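Local atomic coordinates of 2-dehydro-3-deoxy-D-arabinonate dehydratase (Sulfolobus solfataricus, PDB entry 2Q18), a protein that catalyses the magnesium-dependent dehydration of 2-dehydro-3-deoxy-D-arabinonate to 2,5-dioxopentanoate, a step in the oxidation of pentoses to 2-oxoglutarate. Residues E145-L150 with G158-D163. Numbering follows the deposited sequence.
Sequences ELAVVL and GYTIMD
Tyr159 packs the CD1 and CE1 atoms of its ring against two aliphatic side chains of the neighbouring strand. Val148, its non-hydrogen-bonded partner, runs alongside it in the same direction, and CG1 meets the ring at CE1 (3.5 Å). The beta-branch suits this: with CG1 anti to its own carbonyl carbon (chi1 -72°), that methyl lies against the ring. Leu146 comes in at a slant from the diagonal position, bringing CD2 to 3.9 Å from Tyr159 CD1, while its other methyl, CD1, lies near the base of the tyrosine. Were Leu146 replaced by an alanine, a gap would be likely to open beside CD1 of the Tyr159 ring, with Val148 CG1 as the remaining aliphatic contact of the ring from that strand. The two strands form the buried antiparallel hairpin 140-150/156-167 of the FAH-family fold, twisted so that the short segments run at 140° to each other. On the other face the small Ala147 lets its neighbours come close: CB sits 3.8 Å from Met162 CB and 3.9 Å from Thr160 CG2. Met162, its CG anti to the backbone N (chi1 -178°), then leads its flexible chain away from the hairpin partner, and the side chain also packs on Cys188 and Phe190 of strand 188-195, whereas Thr160 spends its buried hydroxyl on Val193 O. Backbone bonds join Ala147 with Thr160 and Glu145 with Met162 in both directions; the nearly straight one runs from Met162 N to Glu145 O (3.0 Å). Glu145 thus has its main chain fixed in the sheet while its extended side chain reaches the magnesium site it shares with Glu143 and Asp164, where Thr253 OG1 and Gly255 N both hold OE2.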
loop_
_atom_site.group_PDB
_atom_site.type_symbol
_atom_site.label_atom_id
_atom_site.label_comp_id
_atom_site.label_asym_id
_atom_site.label_seq_id
_atom_site.Cartn_x
_atom_site.Cartn_y
_atom_site.Cartn_z
ATOM N N GLU A 145 -35.531 6.397 8.629
ATOM C CA GLU A 145 -35.397 7.360 7.539
ATOM C C GLU A 145 -34.973 6.714 6.231
ATOM O O GLU A 145 -34.263 5.709 6.219
ATOM C CB GLU A 145 -34.387 8.455 7.910
ATOM C CG GLU A 145 -34.435 8.898 9.370
ATOM C CD GLU A 145 -33.735 10.217 9.638
ATOM O OE1 GLU A 145 -34.004 10.808 10.706
ATOM O OE2 GLU A 145 -32.926 10.671 8.797
ATOM N N LEU A 146 -35.433 7.297 5.131
ATOM C CA LEU A 146 -34.849 7.035 3.827
ATOM C C LEU A 146 -33.531 7.808 3.763
ATOM O O LEU A 146 -33.468 8.973 4.158
ATOM C CB LEU A 146 -35.793 7.492 2.708
ATOM C CG LEU A 146 -35.354 7.214 1.265
ATOM C CD1 LEU A 146 -35.376 5.713 0.977
ATOM C CD2 LEU A 146 -36.233 7.962 0.271
ATOM N N ALA A 147 -32.480 7.147 3.290
ATOM C CA ALA A 147 -31.183 7.789 3.128
ATOM C C ALA A 147 -30.690 7.609 1.698
ATOM O O ALA A 147 -31.043 6.633 1.036
ATOM C CB ALA A 147 -30.177 7.224 4.119
ATOM N N VAL A 148 -29.891 8.565 1.226
ATOM C CA VAL A 148 -29.307 8.496 -0.116
ATOM C C VAL A 148 -27.784 8.394 -0.063
ATOM O O VAL A 148 -27.139 9.026 0.779
ATOM C CB VAL A 148 -29.714 9.708 -1.008
ATOM C CG1 VAL A 148 -31.175 9.598 -1.429
ATOM C CG2 VAL A 148 -29.451 11.037 -0.303
ATOM N N VAL A 149 -27.227 7.584 -0.957
ATOM C CA VAL A 149 -25.782 7.529 -1.160
ATOM C C VAL A 149 -25.441 8.510 -2.286
ATOM O O VAL A 149 -26.087 8.512 -3.334
ATOM C CB VAL A 149 -25.291 6.098 -1.508
ATOM C CG1 VAL A 149 -23.769 6.060 -1.624
ATOM C CG2 VAL A 149 -25.761 5.080 -0.454
ATOM N N LEU A 150 -24.418 9.330 -2.059
ATOM C CA LEU A 150 -24.082 10.448 -2.946
ATOM C C LEU A 150 -22.669 10.355 -3.510
ATOM O O LEU A 150 -21.764 9.865 -2.834
ATOM C CB LEU A 150 -24.189 11.757 -2.157
ATOM C CG LEU A 150 -25.452 12.621 -2.087
ATOM C CD1 LEU A 150 -26.748 11.915 -2.485
ATOM C CD2 LEU A 150 -25.555 13.272 -0.706
ATOM N N GLY A 158 -27.801 5.888 -5.002
ATOM C CA GLY A 158 -28.697 4.848 -4.521
ATOM C C GLY A 158 -29.401 5.216 -3.236
ATOM O O GLY A 158 -29.151 6.285 -2.669
ATOM N N TYR A 159 -30.278 4.317 -2.784
ATOM C CA TYR A 159 -31.085 4.518 -1.580
ATOM C C TYR A 159 -30.874 3.388 -0.587
ATOM O O TYR A 159 -30.587 2.254 -0.973
ATOM C CB TYR A 159 -32.580 4.587 -1.925
ATOM C CG TYR A 159 -32.964 5.724 -2.842
ATOM C CD1 TYR A 159 -33.451 6.924 -2.325
ATOM C CD2 TYR A 159 -32.844 5.602 -4.230
ATOM C CE1 TYR A 159 -33.809 7.976 -3.163
ATOM C CE2 TYR A 159 -33.194 6.652 -5.078
ATOM C CZ TYR A 159 -33.674 7.834 -4.534
ATOM O OH TYR A 159 -34.026 8.877 -5.356
ATOM N N THR A 160 -31.035 3.708 0.690
ATOM C CA THR A 160 -30.896 2.730 1.759
ATOM C C THR A 160 -31.774 3.139 2.950
ATOM O O THR A 160 -32.339 4.240 2.970
ATOM C CB THR A 160 -29.397 2.545 2.165
ATOM O OG1 THR A 160 -29.232 1.331 2.909
ATOM C CG2 THR A 160 -28.873 3.733 2.981
ATOM N N ILE A 161 -31.901 2.246 3.925
ATOM C CA ILE A 161 -32.592 2.554 5.174
ATOM C C ILE A 161 -31.544 3.027 6.167
ATOM O O ILE A 161 -30.493 2.407 6.282
ATOM C CB ILE A 161 -33.285 1.298 5.762
ATOM C CG1 ILE A 161 -34.201 0.643 4.724
ATOM C CG2 ILE A 161 -34.036 1.643 7.055
ATOM C CD1 ILE A 161 -34.595 -0.795 5.062
ATOM N N MET A 162 -31.813 4.113 6.884
ATOM C CA MET A 162 -30.914 4.519 7.966
ATOM C C MET A 162 -31.677 4.731 9.262
ATOM O O MET A 162 -32.793 5.248 9.257
ATOM C CB MET A 162 -30.099 5.780 7.606
ATOM C CG MET A 162 -29.095 6.244 8.700
ATOM S SD MET A 162 -27.790 7.400 8.133
ATOM C CE MET A 162 -26.683 6.231 7.344
ATOM N N ASP A 163 -31.055 4.329 10.365
ATOM C CA ASP A 163 -31.548 4.651 11.695
ATOM C C ASP A 163 -30.660 5.745 12.268
ATOM O O ASP A 163 -29.494 5.505 12.582
ATOM C CB ASP A 163 -31.514 3.401 12.585
ATOM C CG ASP A 163 -32.147 3.618 13.957
ATOM O OD1 ASP A 163 -32.499 4.766 14.307
ATOM O OD2 ASP A 163 -32.286 2.618 14.699
#